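Long-range contact in ATP-dependent DNA helicase (Mycobacterium smegmatis, PDB 5V9X), which probably couples ATP hydrolysis to 3'-to-5' movement along single-stranded DNA, unwinding RNA:DNA duplexes: residues D369-G374 against I389-V394. Numbering follows the deposited sequence.
Sequences DDLKSG and IDMGAV. With ANP (phosphoaminophosphonic acid-adenylate ester), chain C.
K372, on the last turn of helix 361-372, and D390, in the loop ahead of strand 394-400, which by its sequence corresponds to helicase motif V, meet where the second RecA-like domain of this superfamily 2 helicase faces its nucleotide, and they illustrate how one lysine ties a nucleotide-side loop to its own domain and to the neighbouring one. The lysine chain, bent at chi2, passes across the thioether of M391, with K372 CD 3.4 Å from M391 SD. Its NZ then lies 2.7 Å from the carbonyl O of D390. NZ sits well above that carbonyl plane, about 45° out of it, an approach away from the lone pairs. Beside this polar bond the contact is apolar. L371 and M391 cross at about a right angle, L371 CD2 resting 3.8 Å from M391 CG, while L371 CD1 reaches V394 CG2. Farther along, the methyl of A393, in the type I turn M391 to V394, abuts CA of G374, which leaves helical geometry with a positive phi just past the helix end.

In the next shell, D112 and N116 of helix 107-116, in the first RecA-like domain, also hold K372 NZ, the former by a salt bridge; D112 accepts a bond from the D390 amide as well. The ammonium thus bridges both domains, and its positive charge probably helps balance the D390 carboxylate, whose OD2 is 4.4 Å from NZ. That carboxylate is turned to AMP-PNP with its CG anti to the backbone N (chi1 174°). H418, itself bonded to the nucleotide, engages D390 OD1, and the ribose hydroxyl O3' donates to D390 OD2 at 2.7 Å.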
# COMPACT_ATOMS: atom_id res chain seq x y z
N ASP A 369 -20.88 4.52 -11.42
CA ASP A 369 -22.01 4.08 -12.23
C ASP A 369 -21.82 4.46 -13.70
O ASP A 369 -22.03 3.63 -14.59
CB ASP A 369 -23.31 4.67 -11.68
CG ASP A 369 -24.55 3.97 -12.22
OD1 ASP A 369 -24.72 3.91 -13.46
OD2 ASP A 369 -25.35 3.47 -11.40
N ASP A 370 -21.43 5.71 -13.96
CA ASP A 370 -21.20 6.13 -15.34
C ASP A 370 -19.99 5.46 -15.96
O ASP A 370 -19.91 5.35 -17.19
CB ASP A 370 -21.05 7.65 -15.40
CG ASP A 370 -22.35 8.38 -15.11
OD1 ASP A 370 -23.41 7.73 -15.18
OD2 ASP A 370 -22.31 9.59 -14.82
N LEU A 371 -19.03 5.00 -15.14
CA LEU A 371 -17.93 4.21 -15.66
C LEU A 371 -18.37 2.78 -15.95
O LEU A 371 -17.95 2.19 -16.96
CB LEU A 371 -16.77 4.21 -14.66
CG LEU A 371 -15.48 3.48 -15.06
CD1 LEU A 371 -14.86 4.13 -16.28
CD2 LEU A 371 -14.50 3.47 -13.90
N LYS A 372 -19.20 2.21 -15.07
CA LYS A 372 -19.71 0.86 -15.29
C LYS A 372 -20.47 0.75 -16.60
O LYS A 372 -20.42 -0.30 -17.26
CB LYS A 372 -20.61 0.46 -14.11
CG LYS A 372 -20.92 -1.03 -14.02
CD LYS A 372 -19.69 -1.82 -13.61
CE LYS A 372 -20.04 -3.23 -13.19
NZ LYS A 372 -18.85 -3.95 -12.65
N SER A 373 -21.16 1.81 -17.02
CA SER A 373 -21.96 1.81 -18.23
C SER A 373 -21.22 2.38 -19.44
O SER A 373 -21.78 2.40 -20.54
CB SER A 373 -23.25 2.59 -18.01
OG SER A 373 -22.98 3.94 -17.70
N GLY A 374 -19.98 2.85 -19.26
CA GLY A 374 -19.24 3.45 -20.35
C GLY A 374 -19.64 4.86 -20.70
O GLY A 374 -19.04 5.45 -21.60
N ILE A 389 -12.15 -3.92 -9.29
CA ILE A 389 -13.30 -3.45 -10.05
C ILE A 389 -13.31 -4.09 -11.44
O ILE A 389 -12.26 -4.34 -12.03
CB ILE A 389 -13.32 -1.92 -10.15
CG1 ILE A 389 -12.06 -1.41 -10.85
CG2 ILE A 389 -13.48 -1.30 -8.77
CD1 ILE A 389 -12.13 0.04 -11.25
N ASP A 390 -14.51 -4.35 -11.95
CA ASP A 390 -14.71 -5.05 -13.22
C ASP A 390 -15.53 -4.14 -14.14
O ASP A 390 -16.73 -4.31 -14.31
CB ASP A 390 -15.39 -6.39 -12.99
CG ASP A 390 -15.74 -7.09 -14.29
OD1 ASP A 390 -14.84 -7.26 -15.13
OD2 ASP A 390 -16.93 -7.45 -14.46
N MET A 391 -14.85 -3.15 -14.72
CA MET A 391 -15.48 -2.21 -15.64
C MET A 391 -15.22 -2.70 -17.06
O MET A 391 -14.14 -2.48 -17.62
CB MET A 391 -14.93 -0.80 -15.42
CG MET A 391 -15.00 -0.32 -13.99
SD MET A 391 -16.70 -0.12 -13.41
CE MET A 391 -16.45 0.46 -11.74
N GLY A 392 -16.22 -3.35 -17.65
CA GLY A 392 -16.08 -3.94 -18.97
C GLY A 392 -15.87 -2.95 -20.10
O GLY A 392 -15.55 -3.37 -21.21
N ALA A 393 -16.05 -1.66 -19.83
CA ALA A 393 -15.88 -0.63 -20.85
C ALA A 393 -14.48 -0.02 -20.86
O ALA A 393 -14.15 0.71 -21.80
CB ALA A 393 -16.91 0.49 -20.66
N VAL A 394 -13.66 -0.30 -19.85
CA VAL A 394 -12.33 0.28 -19.76
C VAL A 394 -11.38 -0.56 -20.60
O VAL A 394 -11.12 -1.72 -20.28
CB VAL A 394 -11.85 0.37 -18.31
CG1 VAL A 394 -10.45 0.96 -18.24
CG2 VAL A 394 -12.82 1.21 -17.48
PG ANP C . -9.10 -9.10 -10.38
O1G ANP C . -8.68 -7.78 -10.94
O2G ANP C . -9.87 -8.88 -9.03
O3G ANP C . -7.82 -10.00 -10.12
PB ANP C . -10.68 -11.31 -10.91
O1B ANP C . -11.31 -11.13 -9.51
O2B ANP C . -9.56 -12.29 -10.84
N3B ANP C . -10.12 -9.85 -11.50
PA ANP C . -13.22 -11.25 -11.86
O1A ANP C . -13.27 -9.79 -11.59
O2A ANP C . -13.97 -12.10 -10.84
O3A ANP C . -11.75 -11.84 -11.90
O5' ANP C . -13.77 -11.54 -13.32
C5' ANP C . -13.31 -10.91 -14.56
C4' ANP C . -14.48 -10.78 -15.51
O4' ANP C . -14.74 -12.04 -16.18
C3' ANP C . -15.78 -10.42 -14.81
O3' ANP C . -16.64 -9.76 -15.73
C2' ANP C . -16.36 -11.80 -14.48
O2' ANP C . -17.72 -11.76 -14.02
C1' ANP C . -16.00 -12.55 -15.77
N9 ANP C . -15.86 -14.01 -15.65
C8 ANP C . -15.81 -14.77 -14.51
N7 ANP C . -15.66 -16.06 -14.73
C5 ANP C . -15.62 -16.15 -16.11
C6 ANP C . -15.48 -17.24 -16.99
N6 ANP C . -15.35 -18.50 -16.58
N1 ANP C . -15.49 -16.99 -18.32
C2 ANP C . -15.62 -15.72 -18.73
N3 ANP C . -15.76 -14.61 -18.00
C4 ANP C . -15.75 -14.90 -16.69